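Local coordinates for protein acyl-CoA dehydrogenase (Mycobacterium thermoresistibile, PDB 3NF4) that probably catalyses the FAD-dependent alpha,beta-dehydrogenation of acyl-CoA thioesters, with flavin-adenine dinucleotide as its bound cofactor, at residues A[201-206]-A[218-223]; A[175-180]-A[189-194]. All blocks are in the same frame, centred on the assembly; numbering follows the deposited sequence.

Contact 1: residues A[201-206]-A[218-223]; sequences LSFGKP and TSAFYD
Leu-201 lies alongside Tyr-222, the two side chains pointing the same way, and lays its CD1 methyl over one face of the phenol ring. CD1 sits 4.1 Å from the centroid of the Tyr-222 ring, close to the ring normal but displaced toward the rim, a CH-pi contact. The leucine's first torsion, with CG trans to the backbone N (chi1 168°), carries the branch over, and the same methyl also reaches Ala-220 CB.

Phe-203 shares this side of the sheet and crosses Thr-218 at about a right angle. Its CE1 rests 3.9 Å from the CB of Ala-220, so the small alanine is met by two side chains of the opposing strand, the Phe-203 ring and the Leu-201 methyl. The ring edge of Phe-203 faces Ser-219 O, near the ring plane, with CD1 3.5 Å from that oxygen. Ser-219 O is gripped by two hydrogen bonds: Gly-204 N (3.3 Å) and Thr-218 OG1 approach it from opposite faces of its carbonyl plane, neither on a lone pair. Farther along, Thr-218 CG2 packs on Pro-206 CA at 4.0 Å.

On the other face, Ser-202 OG stands near the plane of the Phe-221 ring, at its edge, and lies 3.8 Å from Phe-221 CB, just before the ring; both residues are exposed. Between them runs a reciprocal pair of backbone hydrogen bonds, Phe-221 N to Ser-202 O at 2.9 Å and Ser-202 N to Phe-221 O at 3.2 Å.

Strand 157-168 borders 218-222 on its other side through backbone bonds such as that of Ala-220 with Lys-164. The arrangement is that of an antiparallel edge pair, with 201-203 as the outermost strand of its sheet within the chain, in the beta-rich middle domain of the acyl-CoA dehydrogenase fold.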
# COMPACT_ATOMS: atom_id res chain seq x y z
N LEU A 201 -21.81 -25.11 35.08
CA LEU A 201 -21.20 -24.07 34.24
C LEU A 201 -20.34 -23.09 35.05
O LEU A 201 -20.81 -22.49 36.01
CB LEU A 201 -22.26 -23.28 33.45
CG LEU A 201 -21.83 -21.98 32.74
CD1 LEU A 201 -20.74 -22.20 31.62
CD2 LEU A 201 -23.03 -21.21 32.20
N SER A 202 -19.09 -22.92 34.63
CA SER A 202 -18.14 -22.04 35.32
C SER A 202 -17.22 -21.28 34.32
O SER A 202 -17.00 -21.74 33.20
CB SER A 202 -17.29 -22.86 36.31
OG SER A 202 -16.55 -23.86 35.62
N PHE A 203 -16.70 -20.13 34.74
CA PHE A 203 -15.91 -19.28 33.84
C PHE A 203 -14.50 -19.03 34.36
O PHE A 203 -14.33 -18.69 35.53
CB PHE A 203 -16.62 -17.94 33.61
CG PHE A 203 -17.97 -18.08 32.98
CD1 PHE A 203 -18.11 -18.11 31.60
CD2 PHE A 203 -19.12 -18.17 33.76
CE1 PHE A 203 -19.38 -18.25 31.01
CE2 PHE A 203 -20.39 -18.29 33.19
CZ PHE A 203 -20.52 -18.34 31.81
N GLY A 204 -13.50 -19.17 33.48
CA GLY A 204 -12.11 -18.88 33.85
C GLY A 204 -11.83 -17.40 34.05
O GLY A 204 -12.72 -16.56 33.92
N LYS A 205 -10.57 -17.06 34.33
CA LYS A 205 -10.19 -15.66 34.58
C LYS A 205 -10.12 -14.86 33.24
O LYS A 205 -9.79 -15.43 32.18
CB LYS A 205 -8.88 -15.57 35.40
CG LYS A 205 -7.64 -15.27 34.59
CD LYS A 205 -6.37 -15.55 35.33
CE LYS A 205 -5.14 -15.15 34.48
NZ LYS A 205 -4.92 -13.65 34.30
N PRO A 206 -10.44 -13.55 33.30
CA PRO A 206 -10.36 -12.68 32.12
C PRO A 206 -8.98 -12.69 31.44
O PRO A 206 -7.96 -12.55 32.12
CB PRO A 206 -10.68 -11.29 32.69
CG PRO A 206 -11.51 -11.56 33.91
CD PRO A 206 -10.89 -12.81 34.50
N THR A 218 -13.69 -14.14 28.40
CA THR A 218 -13.32 -15.33 29.23
C THR A 218 -13.61 -16.67 28.55
O THR A 218 -14.41 -16.74 27.61
CB THR A 218 -14.03 -15.35 30.64
OG1 THR A 218 -15.38 -15.85 30.51
CG2 THR A 218 -14.04 -13.95 31.34
N SER A 219 -13.00 -17.74 29.07
CA SER A 219 -13.36 -19.10 28.68
C SER A 219 -14.52 -19.68 29.52
O SER A 219 -14.91 -19.09 30.54
CB SER A 219 -12.13 -20.01 28.72
OG SER A 219 -11.76 -20.32 30.05
N ALA A 220 -15.09 -20.80 29.07
CA ALA A 220 -16.14 -21.50 29.84
C ALA A 220 -15.93 -23.01 29.95
O ALA A 220 -15.36 -23.65 29.07
CB ALA A 220 -17.56 -21.20 29.28
N PHE A 221 -16.44 -23.58 31.04
CA PHE A 221 -16.32 -25.01 31.27
C PHE A 221 -17.64 -25.67 31.66
O PHE A 221 -18.27 -25.28 32.64
CB PHE A 221 -15.23 -25.29 32.30
CG PHE A 221 -14.99 -26.76 32.56
CD1 PHE A 221 -14.52 -27.60 31.54
CD2 PHE A 221 -15.22 -27.29 33.83
CE1 PHE A 221 -14.30 -28.95 31.77
CE2 PHE A 221 -15.01 -28.64 34.08
CZ PHE A 221 -14.54 -29.48 33.05
N TYR A 222 -18.04 -26.68 30.89
CA TYR A 222 -19.25 -27.46 31.17
C TYR A 222 -18.92 -28.83 31.81
O TYR A 222 -18.29 -29.69 31.19
CB TYR A 222 -20.10 -27.64 29.90
CG TYR A 222 -20.76 -26.37 29.37
CD1 TYR A 222 -22.07 -26.04 29.73
CD2 TYR A 222 -20.07 -25.50 28.49
CE1 TYR A 222 -22.69 -24.88 29.25
CE2 TYR A 222 -20.67 -24.34 27.99
CZ TYR A 222 -21.98 -24.04 28.37
OH TYR A 222 -22.58 -22.90 27.90
N ASP A 223 -19.37 -29.01 33.06
CA ASP A 223 -19.06 -30.19 33.88
C ASP A 223 -20.36 -30.93 34.23
O ASP A 223 -21.04 -30.58 35.21
CB ASP A 223 -18.38 -29.70 35.18
CG ASP A 223 -17.69 -30.82 35.98
OD1 ASP A 223 -17.79 -32.02 35.62
OD2 ASP A 223 -17.01 -30.47 36.97

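Contact 2: residues A[175-180]-A[189-194]; sequences FYTLFA and VSCFLV
Leu-178 meets Val-194 at both its base and one of its tips. Its CB lies 3.8 Å from Val-194 CG2 and equally near Phe-192 O; past CG, the CD2 branch returns to the same valine methyl, again at 3.8 Å. Its chi1 of 177° turns CG away from the backbone N and beside the carbonyl carbon, and the leucine slants across the valine, while Ile-160 of strand 157-168 also touches it.

Its backbone is bonded both ways to Phe-192, Leu-178 N reaching Phe-192 O at 2.9 Å in a nearly straight bond (177°). Equivalent pairs join Tyr-176 to Val-194 and Ala-180 to Ser-190, making six hydrogen bonds in all.

On the opposite face, Cys-191 SG lies 4.5 Å from the centroid of the Phe-179 ring in an oblique sulfur-aromatic contact, and 4.0 Å from Thr-177 CG2. Farther along, the CD1 atoms of Phe-175 and Leu-193 meet at 3.8 Å. Ala-243 and Ile-242 of helix 239-245 lie against Phe-179 and Cys-191 respectively.

All twelve residues are buried in this antiparallel beta hairpin, which supplies the two central strands of a mixed sheet in the middle domain.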
# COMPACT_ATOMS: atom_id res chain seq x y z
N PHE A 175 -27.75 -14.51 29.82
CA PHE A 175 -28.00 -15.68 28.99
C PHE A 175 -26.90 -15.86 27.95
O PHE A 175 -26.22 -14.90 27.56
CB PHE A 175 -29.40 -15.62 28.33
CG PHE A 175 -29.59 -14.46 27.37
CD1 PHE A 175 -29.37 -14.61 26.01
CD2 PHE A 175 -30.01 -13.21 27.83
CE1 PHE A 175 -29.56 -13.55 25.12
CE2 PHE A 175 -30.20 -12.13 26.95
CZ PHE A 175 -29.97 -12.31 25.59
N TYR A 176 -26.74 -17.11 27.50
CA TYR A 176 -25.68 -17.48 26.58
C TYR A 176 -26.25 -18.27 25.41
O TYR A 176 -26.98 -19.24 25.61
CB TYR A 176 -24.60 -18.31 27.30
CG TYR A 176 -23.86 -17.53 28.36
CD1 TYR A 176 -22.66 -16.87 28.07
CD2 TYR A 176 -24.37 -17.41 29.66
CE1 TYR A 176 -21.99 -16.14 29.05
CE2 TYR A 176 -23.71 -16.68 30.64
CZ TYR A 176 -22.53 -16.05 30.34
OH TYR A 176 -21.88 -15.33 31.31
N THR A 177 -25.90 -17.87 24.19
CA THR A 177 -26.20 -18.67 23.03
C THR A 177 -25.02 -19.61 22.77
O THR A 177 -23.94 -19.16 22.38
CB THR A 177 -26.51 -17.77 21.82
OG1 THR A 177 -27.76 -17.10 22.05
CG2 THR A 177 -26.64 -18.57 20.55
N LEU A 178 -25.25 -20.92 22.96
CA LEU A 178 -24.22 -21.97 22.87
C LEU A 178 -24.30 -22.83 21.61
O LEU A 178 -25.40 -23.13 21.12
CB LEU A 178 -24.35 -22.88 24.10
CG LEU A 178 -23.46 -24.12 24.24
CD1 LEU A 178 -21.94 -23.77 24.35
CD2 LEU A 178 -23.93 -24.99 25.42
N PHE A 179 -23.15 -23.28 21.10
CA PHE A 179 -23.09 -24.27 20.02
C PHE A 179 -22.31 -25.51 20.45
O PHE A 179 -21.12 -25.40 20.75
CB PHE A 179 -22.48 -23.65 18.74
CG PHE A 179 -23.33 -22.56 18.14
CD1 PHE A 179 -24.32 -22.86 17.20
CD2 PHE A 179 -23.16 -21.23 18.52
CE1 PHE A 179 -25.13 -21.84 16.65
CE2 PHE A 179 -23.95 -20.22 17.97
CZ PHE A 179 -24.94 -20.53 17.03
N ALA A 180 -22.97 -26.67 20.50
CA ALA A 180 -22.30 -27.93 20.92
C ALA A 180 -22.60 -29.13 20.02
O ALA A 180 -23.58 -29.13 19.28
CB ALA A 180 -22.61 -28.27 22.37
N VAL A 189 -24.23 -30.62 14.61
CA VAL A 189 -24.15 -29.47 15.55
C VAL A 189 -25.54 -28.89 15.89
O VAL A 189 -26.41 -28.80 15.04
CB VAL A 189 -23.20 -28.35 14.99
CG1 VAL A 189 -23.03 -27.22 15.99
CG2 VAL A 189 -21.83 -28.93 14.62
N SER A 190 -25.72 -28.48 17.15
CA SER A 190 -26.99 -27.90 17.61
C SER A 190 -26.78 -26.63 18.44
O SER A 190 -25.71 -26.45 19.03
CB SER A 190 -27.81 -28.92 18.44
OG SER A 190 -28.28 -30.01 17.65
N CYS A 191 -27.82 -25.80 18.49
CA CYS A 191 -27.85 -24.54 19.22
C CYS A 191 -28.67 -24.61 20.54
O CYS A 191 -29.70 -25.27 20.59
CB CYS A 191 -28.40 -23.45 18.29
SG CYS A 191 -28.45 -21.79 18.97
N PHE A 192 -28.21 -23.91 21.59
CA PHE A 192 -28.84 -23.94 22.92
C PHE A 192 -28.92 -22.57 23.58
O PHE A 192 -27.96 -21.80 23.54
CB PHE A 192 -28.05 -24.86 23.87
CG PHE A 192 -28.15 -26.30 23.54
CD1 PHE A 192 -29.21 -27.06 24.03
CD2 PHE A 192 -27.21 -26.91 22.72
CE1 PHE A 192 -29.32 -28.41 23.70
CE2 PHE A 192 -27.31 -28.24 22.39
CZ PHE A 192 -28.37 -29.00 22.89
N LEU A 193 -30.05 -22.27 24.21
CA LEU A 193 -30.17 -21.08 25.06
C LEU A 193 -29.90 -21.45 26.52
O LEU A 193 -30.71 -22.15 27.16
CB LEU A 193 -31.52 -20.36 24.86
CG LEU A 193 -31.76 -19.08 25.67
CD1 LEU A 193 -30.93 -17.91 25.15
CD2 LEU A 193 -33.23 -18.69 25.68
N VAL A 194 -28.76 -20.99 27.02
CA VAL A 194 -28.22 -21.38 28.33
C VAL A 194 -28.37 -20.22 29.32
O VAL A 194 -27.85 -19.14 29.06
CB VAL A 194 -26.71 -21.74 28.22
CG1 VAL A 194 -26.11 -22.04 29.59
CG2 VAL A 194 -26.50 -22.91 27.27

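In the fold
In the chain, strand 189-195 of contact 2 leads through a short connection to strand 201-203 of contact 1. The hairpin and the edge pair belong to two different sheets of the middle domain, and their centres are about 15 Å apart. The sheets meet through side chains: Phe-203 CZ lies 3.3 Å from Tyr-176 OH, Tyr-222 OH packs 3.5 Å from Leu-178 CD2, and Leu-201 CD2 reaches Val-194 CG1 at 4.1 Å. Both contacts lie near the bound FAD, the side chain of Phe-179 in contact 2 being about 7 Å from the cofactor and that of Thr-218 in contact 1 about 9 Å.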